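Local coordinates for tryptophanyl-tRNA synthetase (Thermus thermophilus, PDB 2EL7), which probably charges tRNA(Trp) with tryptophan at the expense of ATP, as a homodimeric class I aminoacyl-tRNA synthetase, at residues S6-S11 against K24-I29; R61-A66 against D297-A302. All blocks are in the same frame, centred on the assembly; numbering follows the deposited sequence.

How the contacts relate
Contact 1 comes first along the chain and closes before contact 2 opens. It packs strand 4-8 against helix 16-33, two elements of the beta-alpha-beta unit completed by strand 37-41, while contact 2 joins helix 55-72 to helix 296-324, near the C-terminal end of the chain. Their centres lie about 14 Å apart, and the two meet directly: Ala65 CB of contact 2 is 3.5 Å from Ser11 O of contact 1. Helix 55-72, which carries one half of contact 2, thus packs against the turn at residues 9-11 as well as against helix 296-324. The predicted ATP-binding turn is therefore linked through one helix to a region that reaches the second subunit.

Contact 1. Residues S6-S11 against K24-I29; sequences SGIQPS and KQWVAI
Ser6 and Trp26 bring the backbones nearest, CA to CA 7.7 Å, where strand 6-8 and helix 24-29 run at 136° with axes 11.1 Å apart. The indole of Trp26 spans that gap. With its CG anti to the carbonyl carbon (chi1 -69°), the ring reaches out to lie along the strand, pyrrole end at Ser6 and benzene end at Ile8. Ser6 CB sits over one face, 4.3 Å from the centroid of the five-membered ring, a CH-pi contact displaced toward the rim. Further along, Ile8 CG1 lies 3.5 Å from Trp26 CH2 and about as near to Trp26 CZ3; Ile8 CD1 is 3.9 Å from Trp26 CZ3. Between these side chains the carbonyl oxygen of Gly7 approaches Trp26 CZ2 at 3.8 Å. Phe39, on the adjoining strand 37-41, meets the indole edge-to-face, and Pro146 and Asn69 also touch it. This packs the first strand and helix of the Rossmann-like nucleotide-binding fold of class I synthetases, just before the turn at Gln9, Pro10 and Ser11, predicted to bind ATP. One large ring does the joining by apolar and CH-pi packing, so strand and helix are matched by shape rather than by directional polar bonds.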
ATOM      1  N   SER A   6      11.142 -12.746 -11.266  1.00 28.51           N
ATOM      2  CA  SER A   6      10.328 -13.961 -11.236  1.00 25.91           C
ATOM      3  C   SER A   6       9.736 -14.182  -9.847  1.00 21.82           C
ATOM      4  O   SER A   6      10.456 -14.177  -8.851  1.00 28.57           O
ATOM      5  CB  SER A   6      11.163 -15.177 -11.660  1.00 24.79           C
ATOM      6  OG  SER A   6      11.745 -14.976 -12.948  1.00 33.42           O
ATOM      7  N   GLY A   7       8.421 -14.383  -9.794  1.00 19.90           N
ATOM      8  CA  GLY A   7       7.741 -14.589  -8.535  1.00 13.04           C
ATOM      9  C   GLY A   7       7.661 -16.031  -8.094  1.00 26.30           C
ATOM     10  O   GLY A   7       7.233 -16.908  -8.859  1.00 29.04           O
ATOM     11  N   ILE A   8       8.071 -16.269  -6.846  1.00 29.03           N
ATOM     12  CA  ILE A   8       8.066 -17.592  -6.234  1.00 23.30           C
ATOM     13  C   ILE A   8       7.016 -17.641  -5.120  1.00 33.28           C
ATOM     14  O   ILE A   8       7.035 -16.820  -4.192  1.00 23.72           O
ATOM     15  CB  ILE A   8       9.447 -17.908  -5.634  1.00 25.99           C
ATOM     16  CG1 ILE A   8      10.447 -18.172  -6.761  1.00 26.16           C
ATOM     17  CG2 ILE A   8       9.365 -19.113  -4.666  1.00 29.05           C
ATOM     18  CD1 ILE A   8      11.837 -18.490  -6.244  1.00 26.56           C
ATOM     19  N   GLN A   9       6.104 -18.602  -5.198  1.00 30.82           N
ATOM     20  CA  GLN A   9       5.089 -18.701  -4.148  1.00 37.46           C
ATOM     21  C   GLN A   9       5.722 -19.132  -2.821  1.00 28.39           C
ATOM     22  O   GLN A   9       6.636 -19.963  -2.796  1.00 24.74           O
ATOM     23  CB  GLN A   9       3.982 -19.674  -4.575  1.00 25.32           C
ATOM     24  CG  GLN A   9       3.213 -19.172  -5.778  1.00 24.40           C
ATOM     25  CD  GLN A   9       2.721 -17.747  -5.572  1.00 36.07           C
ATOM     26  OE1 GLN A   9       2.154 -17.427  -4.519  1.00 35.93           O
ATOM     27  NE2 GLN A   9       2.935 -16.878  -6.572  1.00 21.76           N
ATOM     28  N   PRO A  10       5.239 -18.573  -1.698  1.00 25.55           N
ATOM     29  CA  PRO A  10       5.759 -18.900  -0.367  1.00 24.24           C
ATOM     30  C   PRO A  10       5.343 -20.324   0.081  1.00 28.59           C
ATOM     31  O   PRO A  10       4.397 -20.500   0.863  1.00 28.44           O
ATOM     32  CB  PRO A  10       5.152 -17.803   0.495  1.00 21.56           C
ATOM     33  CG  PRO A  10       3.800 -17.646  -0.102  1.00 19.98           C
ATOM     34  CD  PRO A  10       4.087 -17.658  -1.597  1.00 28.02           C
ATOM     35  N   SER A  11       6.042 -21.332  -0.431  1.00 24.24           N
ATOM     36  CA  SER A  11       5.723 -22.724  -0.105  1.00 26.00           C
ATOM     37  C   SER A  11       6.889 -23.668  -0.375  1.00 25.65           C
ATOM     38  O   SER A  11       7.608 -23.507  -1.357  1.00 21.40           O
ATOM     39  CB  SER A  11       4.522 -23.190  -0.932  1.00 21.26           C
ATOM     40  OG  SER A  11       4.516 -24.604  -1.059  1.00 29.45           O
ATOM     41  N   LYS A  24      13.177 -25.062 -14.591  1.00 30.63           N
ATOM     42  CA  LYS A  24      14.181 -25.277 -15.615  1.00 34.09           C
ATOM     43  C   LYS A  24      14.417 -23.957 -16.350  1.00 32.84           C
ATOM     44  O   LYS A  24      15.544 -23.656 -16.747  1.00 30.99           O
ATOM     45  CB  LYS A  24      13.726 -26.364 -16.592  1.00 30.23           C
ATOM     46  CG  LYS A  24      14.481 -26.360 -17.913  1.00 50.05           C
ATOM     47  CD  LYS A  24      14.280 -27.677 -18.678  1.00 57.73           C
ATOM     48  CE  LYS A  24      15.126 -28.822 -18.082  1.00 63.63           C
ATOM     49  NZ  LYS A  24      14.930 -29.041 -16.606  1.00 66.31           N
ATOM     50  N   GLN A  25      13.364 -23.154 -16.500  1.00 23.34           N
ATOM     51  CA  GLN A  25      13.509 -21.890 -17.199  1.00 25.12           C
ATOM     52  C   GLN A  25      14.187 -20.839 -16.328  1.00 28.39           C
ATOM     53  O   GLN A  25      15.019 -20.056 -16.802  1.00 21.89           O
ATOM     54  CB  GLN A  25      12.145 -21.392 -17.671  1.00 24.26           C
ATOM     55  CG  GLN A  25      12.222 -20.138 -18.513  1.00 24.98           C
ATOM     56  CD  GLN A  25      10.850 -19.655 -18.960  1.00 38.06           C
ATOM     57  OE1 GLN A  25       9.978 -19.355 -18.132  1.00 31.59           O
ATOM     58  NE2 GLN A  25      10.646 -19.580 -20.280  1.00 31.89           N
ATOM     59  N   TRP A  26      13.819 -20.820 -15.052  1.00 26.21           N
ATOM     60  CA  TRP A  26      14.403 -19.873 -14.107  1.00 28.82           C
ATOM     61  C   TRP A  26      15.906 -20.085 -14.069  1.00 23.65           C
ATOM     62  O   TRP A  26      16.679 -19.133 -14.016  1.00 24.23           O
ATOM     63  CB  TRP A  26      13.842 -20.089 -12.694  1.00 27.93           C
ATOM     64  CG  TRP A  26      12.412 -19.729 -12.543  1.00 29.58           C
ATOM     65  CD1 TRP A  26      11.633 -19.046 -13.439  1.00 32.22           C
ATOM     66  CD2 TRP A  26      11.585 -19.973 -11.395  1.00 34.38           C
ATOM     67  NE1 TRP A  26      10.378 -18.847 -12.916  1.00 35.03           N
ATOM     68  CE2 TRP A  26      10.320 -19.404 -11.663  1.00 29.90           C
ATOM     69  CE3 TRP A  26      11.792 -20.616 -10.167  1.00 26.24           C
ATOM     70  CZ2 TRP A  26       9.266 -19.456 -10.749  1.00 30.71           C
ATOM     71  CZ3 TRP A  26      10.742 -20.668  -9.258  1.00 35.49           C
ATOM     72  CH2 TRP A  26       9.493 -20.089  -9.555  1.00 35.73           C
ATOM     73  N   VAL A  27      16.305 -21.355 -14.071  1.00 30.92           N
ATOM     74  CA  VAL A  27      17.719 -21.721 -14.054  1.00 26.18           C
ATOM     75  C   VAL A  27      18.406 -21.157 -15.300  1.00 25.09           C
ATOM     76  O   VAL A  27      19.513 -20.601 -15.211  1.00 26.80           O
ATOM     77  CB  VAL A  27      17.882 -23.273 -13.997  1.00 25.11           C
ATOM     78  CG1 VAL A  27      19.330 -23.649 -14.148  1.00 18.15           C
ATOM     79  CG2 VAL A  27      17.370 -23.807 -12.656  1.00 25.77           C
ATOM     80  N   ALA A  28      17.751 -21.284 -16.458  1.00 21.11           N
ATOM     81  CA  ALA A  28      18.329 -20.760 -17.705  1.00 27.60           C
ATOM     82  C   ALA A  28      18.490 -19.248 -17.637  1.00 24.70           C
ATOM     83  O   ALA A  28      19.504 -18.712 -18.076  1.00 35.26           O
ATOM     84  CB  ALA A  28      17.464 -21.154 -18.956  1.00 17.57           C
ATOM     85  N   ILE A  29      17.499 -18.558 -17.073  1.00 30.21           N
ATOM     86  CA  ILE A  29      17.557 -17.105 -16.954  1.00 20.27           C
ATOM     87  C   ILE A  29      18.704 -16.679 -16.054  1.00 26.69           C
ATOM     88  O   ILE A  29      19.367 -15.676 -16.309  1.00 28.00           O
ATOM     89  CB  ILE A  29      16.244 -16.567 -16.429  1.00 25.89           C
ATOM     90  CG1 ILE A  29      15.170 -16.756 -17.513  1.00 22.10           C
ATOM     91  CG2 ILE A  29      16.400 -15.093 -16.021  1.00 22.45           C
ATOM     92  CD1 ILE A  29      13.747 -16.858 -16.958  1.00 24.00           C
TER

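Contact 2. Residues R61-A66 against D297-A302; sequences RTFEAA and DYVMDA
Phe63 meets Val299 and Met300 across two helices whose short segments run at 93° to each other, axes 10.2 Å apart. From CB its ring is carried outward by a first torsion that sets CG anti to the backbone N (chi1 168°), bringing the CD1-CE1 side to helix 297-302. Phe63 CD1 lies 3.6 Å from Met300 SD, which stands at the edge of the ring near its plane, 75° off the normal, as a Met-aromatic contact. The next atom, Phe63 CE1, touches Val299 CG1 at 3.7 Å and is equally near Val299 CB; it also has Met300 CG at 3.9 Å. At the tip Phe63 CZ is 4.1 Å from Val299 CB. This near-perpendicular helix packing joins helix 55-72 of the class I catalytic domain to helix 296-324, with Leu292 of the preceding helix also touching Val299. One turn on from Phe63, Ala66 CB meets Val299 CG1 at 3.7 Å, so that Val299 CG1 is shared between Phe63 CE1 and Ala66 CB. Met300, whose sulfur meets the ring, also packs on Leu329 of the second subunit, while Thr62 touches Leu328 of that same subunit.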
ATOM      1  N   ARG A  61       7.265 -21.441   6.011  1.00 23.79           N
ATOM      2  CA  ARG A  61       6.971 -21.762   4.615  1.00 30.19           C
ATOM      3  C   ARG A  61       7.777 -20.873   3.667  1.00 27.76           C
ATOM      4  O   ARG A  61       8.159 -21.303   2.579  1.00 28.27           O
ATOM      5  CB  ARG A  61       5.476 -21.606   4.307  1.00 36.00           C
ATOM      6  CG  ARG A  61       4.661 -22.864   4.560  1.00 40.36           C
ATOM      7  CD  ARG A  61       3.252 -22.522   4.957  1.00 41.53           C
ATOM      8  NE  ARG A  61       2.598 -21.670   3.977  1.00 48.40           N
ATOM      9  CZ  ARG A  61       1.714 -20.729   4.296  1.00 51.11           C
ATOM     10  NH1 ARG A  61       1.396 -20.531   5.574  1.00 50.42           N
ATOM     11  NH2 ARG A  61       1.142 -19.992   3.345  1.00 37.62           N
ATOM     12  N   THR A  62       8.047 -19.644   4.089  1.00 20.44           N
ATOM     13  CA  THR A  62       8.803 -18.736   3.250  1.00 21.39           C
ATOM     14  C   THR A  62      10.244 -19.167   3.184  1.00 26.53           C
ATOM     15  O   THR A  62      10.872 -19.107   2.125  1.00 23.35           O
ATOM     16  CB  THR A  62       8.731 -17.319   3.789  1.00 23.22           C
ATOM     17  OG1 THR A  62       7.371 -16.866   3.734  1.00 19.75           O
ATOM     18  CG2 THR A  62       9.642 -16.386   3.002  1.00 17.74           C
ATOM     19  N   PHE A  63      10.760 -19.630   4.322  1.00 32.36           N
ATOM     20  CA  PHE A  63      12.146 -20.068   4.402  1.00 26.66           C
ATOM     21  C   PHE A  63      12.350 -21.361   3.612  1.00 32.64           C
ATOM     22  O   PHE A  63      13.398 -21.545   2.987  1.00 25.19           O
ATOM     23  CB  PHE A  63      12.539 -20.274   5.871  1.00 36.60           C
ATOM     24  CG  PHE A  63      13.836 -21.000   6.051  1.00 28.87           C
ATOM     25  CD1 PHE A  63      15.035 -20.321   5.982  1.00 24.24           C
ATOM     26  CD2 PHE A  63      13.849 -22.387   6.199  1.00 24.14           C
ATOM     27  CE1 PHE A  63      16.235 -21.013   6.049  1.00 28.92           C
ATOM     28  CE2 PHE A  63      15.036 -23.083   6.265  1.00 19.14           C
ATOM     29  CZ  PHE A  63      16.234 -22.392   6.188  1.00 21.37           C
ATOM     30  N   GLU A  64      11.359 -22.260   3.659  1.00 27.20           N
ATOM     31  CA  GLU A  64      11.433 -23.528   2.934  1.00 22.28           C
ATOM     32  C   GLU A  64      11.343 -23.263   1.441  1.00 23.60           C
ATOM     33  O   GLU A  64      11.964 -23.964   0.661  1.00 32.52           O
ATOM     34  CB  GLU A  64      10.313 -24.486   3.372  1.00 16.87           C
ATOM     35  CG  GLU A  64      10.524 -25.110   4.745  1.00 32.77           C
ATOM     36  CD  GLU A  64       9.326 -25.935   5.232  1.00 46.29           C
ATOM     37  OE1 GLU A  64       8.263 -25.919   4.565  1.00 49.34           O
ATOM     38  OE2 GLU A  64       9.443 -26.597   6.296  1.00 53.35           O
ATOM     39  N   ALA A  65      10.563 -22.254   1.049  1.00 25.79           N
ATOM     40  CA  ALA A  65      10.428 -21.871  -0.359  1.00 26.59           C
ATOM     41  C   ALA A  65      11.810 -21.554  -0.908  1.00 25.64           C
ATOM     42  O   ALA A  65      12.162 -21.957  -2.015  1.00 30.72           O
ATOM     43  CB  ALA A  65       9.525 -20.647  -0.507  1.00 20.08           C
ATOM     44  N   ALA A  66      12.598 -20.824  -0.131  1.00 21.77           N
ATOM     45  CA  ALA A  66      13.942 -20.488  -0.559  1.00 25.14           C
ATOM     46  C   ALA A  66      14.805 -21.739  -0.599  1.00 26.47           C
ATOM     47  O   ALA A  66      15.518 -21.992  -1.569  1.00 26.76           O
ATOM     48  CB  ALA A  66      14.570 -19.453   0.388  1.00 22.66           C
ATOM     49  N   ASP A 297      21.951 -21.275   7.648  1.00 32.36           N
ATOM     50  CA  ASP A 297      22.569 -19.942   7.609  1.00 25.42           C
ATOM     51  C   ASP A 297      22.848 -19.569   6.154  1.00 27.78           C
ATOM     52  O   ASP A 297      22.783 -18.403   5.780  1.00 29.82           O
ATOM     53  CB  ASP A 297      23.894 -19.901   8.371  1.00 27.18           C
ATOM     54  CG  ASP A 297      23.720 -19.923   9.882  1.00 29.60           C
ATOM     55  OD1 ASP A 297      22.573 -20.000  10.377  1.00 33.78           O
ATOM     56  OD2 ASP A 297      24.760 -19.865  10.578  1.00 32.04           O
ATOM     57  N   TYR A 298      23.178 -20.566   5.339  1.00 22.35           N
ATOM     58  CA  TYR A 298      23.450 -20.326   3.926  1.00 28.11           C
ATOM     59  C   TYR A 298      22.206 -19.731   3.257  1.00 31.55           C
ATOM     60  O   TYR A 298      22.307 -18.808   2.463  1.00 33.14           O
ATOM     61  CB  TYR A 298      23.805 -21.638   3.217  1.00 26.67           C
ATOM     62  CG  TYR A 298      24.197 -21.453   1.772  1.00 24.44           C
ATOM     63  CD1 TYR A 298      25.442 -20.928   1.430  1.00 21.76           C
ATOM     64  CD2 TYR A 298      23.285 -21.709   0.752  1.00 23.15           C
ATOM     65  CE1 TYR A 298      25.765 -20.648   0.097  1.00 19.98           C
ATOM     66  CE2 TYR A 298      23.588 -21.437  -0.577  1.00 24.07           C
ATOM     67  CZ  TYR A 298      24.831 -20.904  -0.905  1.00 34.82           C
ATOM     68  OH  TYR A 298      25.128 -20.628  -2.236  1.00 31.91           O
ATOM     69  N   VAL A 299      21.032 -20.267   3.581  1.00 28.86           N
ATOM     70  CA  VAL A 299      19.810 -19.787   2.969  1.00 25.59           C
ATOM     71  C   VAL A 299      19.482 -18.396   3.438  1.00 29.15           C
ATOM     72  O   VAL A 299      19.197 -17.521   2.626  1.00 24.36           O
ATOM     73  CB  VAL A 299      18.653 -20.721   3.286  1.00 31.35           C
ATOM     74  CG1 VAL A 299      17.358 -20.199   2.659  1.00 16.57           C
ATOM     75  CG2 VAL A 299      19.006 -22.124   2.793  1.00 21.53           C
ATOM     76  N   MET A 300      19.535 -18.185   4.751  1.00 27.97           N
ATOM     77  CA  MET A 300      19.231 -16.872   5.299  1.00 26.39           C
ATOM     78  C   MET A 300      20.206 -15.791   4.830  1.00 25.56           C
ATOM     79  O   MET A 300      19.811 -14.640   4.650  1.00 28.18           O
ATOM     80  CB  MET A 300      19.187 -16.923   6.827  1.00 26.10           C
ATOM     81  CG  MET A 300      18.015 -17.753   7.382  1.00 33.49           C
ATOM     82  SD  MET A 300      16.375 -17.125   6.899  1.00 37.70           S
ATOM     83  CE  MET A 300      16.606 -15.394   7.192  1.00 30.87           C
ATOM     84  N   ASP A 301      21.461 -16.171   4.609  1.00 28.05           N
ATOM     85  CA  ASP A 301      22.493 -15.241   4.162  1.00 27.32           C
ATOM     86  C   ASP A 301      22.290 -14.905   2.676  1.00 33.00           C
ATOM     87  O   ASP A 301      22.524 -13.763   2.252  1.00 33.55           O
ATOM     88  CB  ASP A 301      23.881 -15.851   4.404  1.00 32.88           C
ATOM     89  CG  ASP A 301      25.019 -14.868   4.136  1.00 32.75           C
ATOM     90  OD1 ASP A 301      25.634 -14.928   3.065  1.00 36.12           O
ATOM     91  OD2 ASP A 301      25.301 -14.023   5.004  1.00 53.89           O
ATOM     92  N   ALA A 302      21.865 -15.894   1.891  1.00 18.91           N
ATOM     93  CA  ALA A 302      21.589 -15.657   0.491  1.00 21.23           C
ATOM     94  C   ALA A 302      20.394 -14.678   0.406  1.00 29.55           C
ATOM     95  O   ALA A 302      20.371 -13.773  -0.444  1.00 29.53           O
ATOM     96  CB  ALA A 302      21.254 -16.959  -0.208  1.00 17.50           C
TER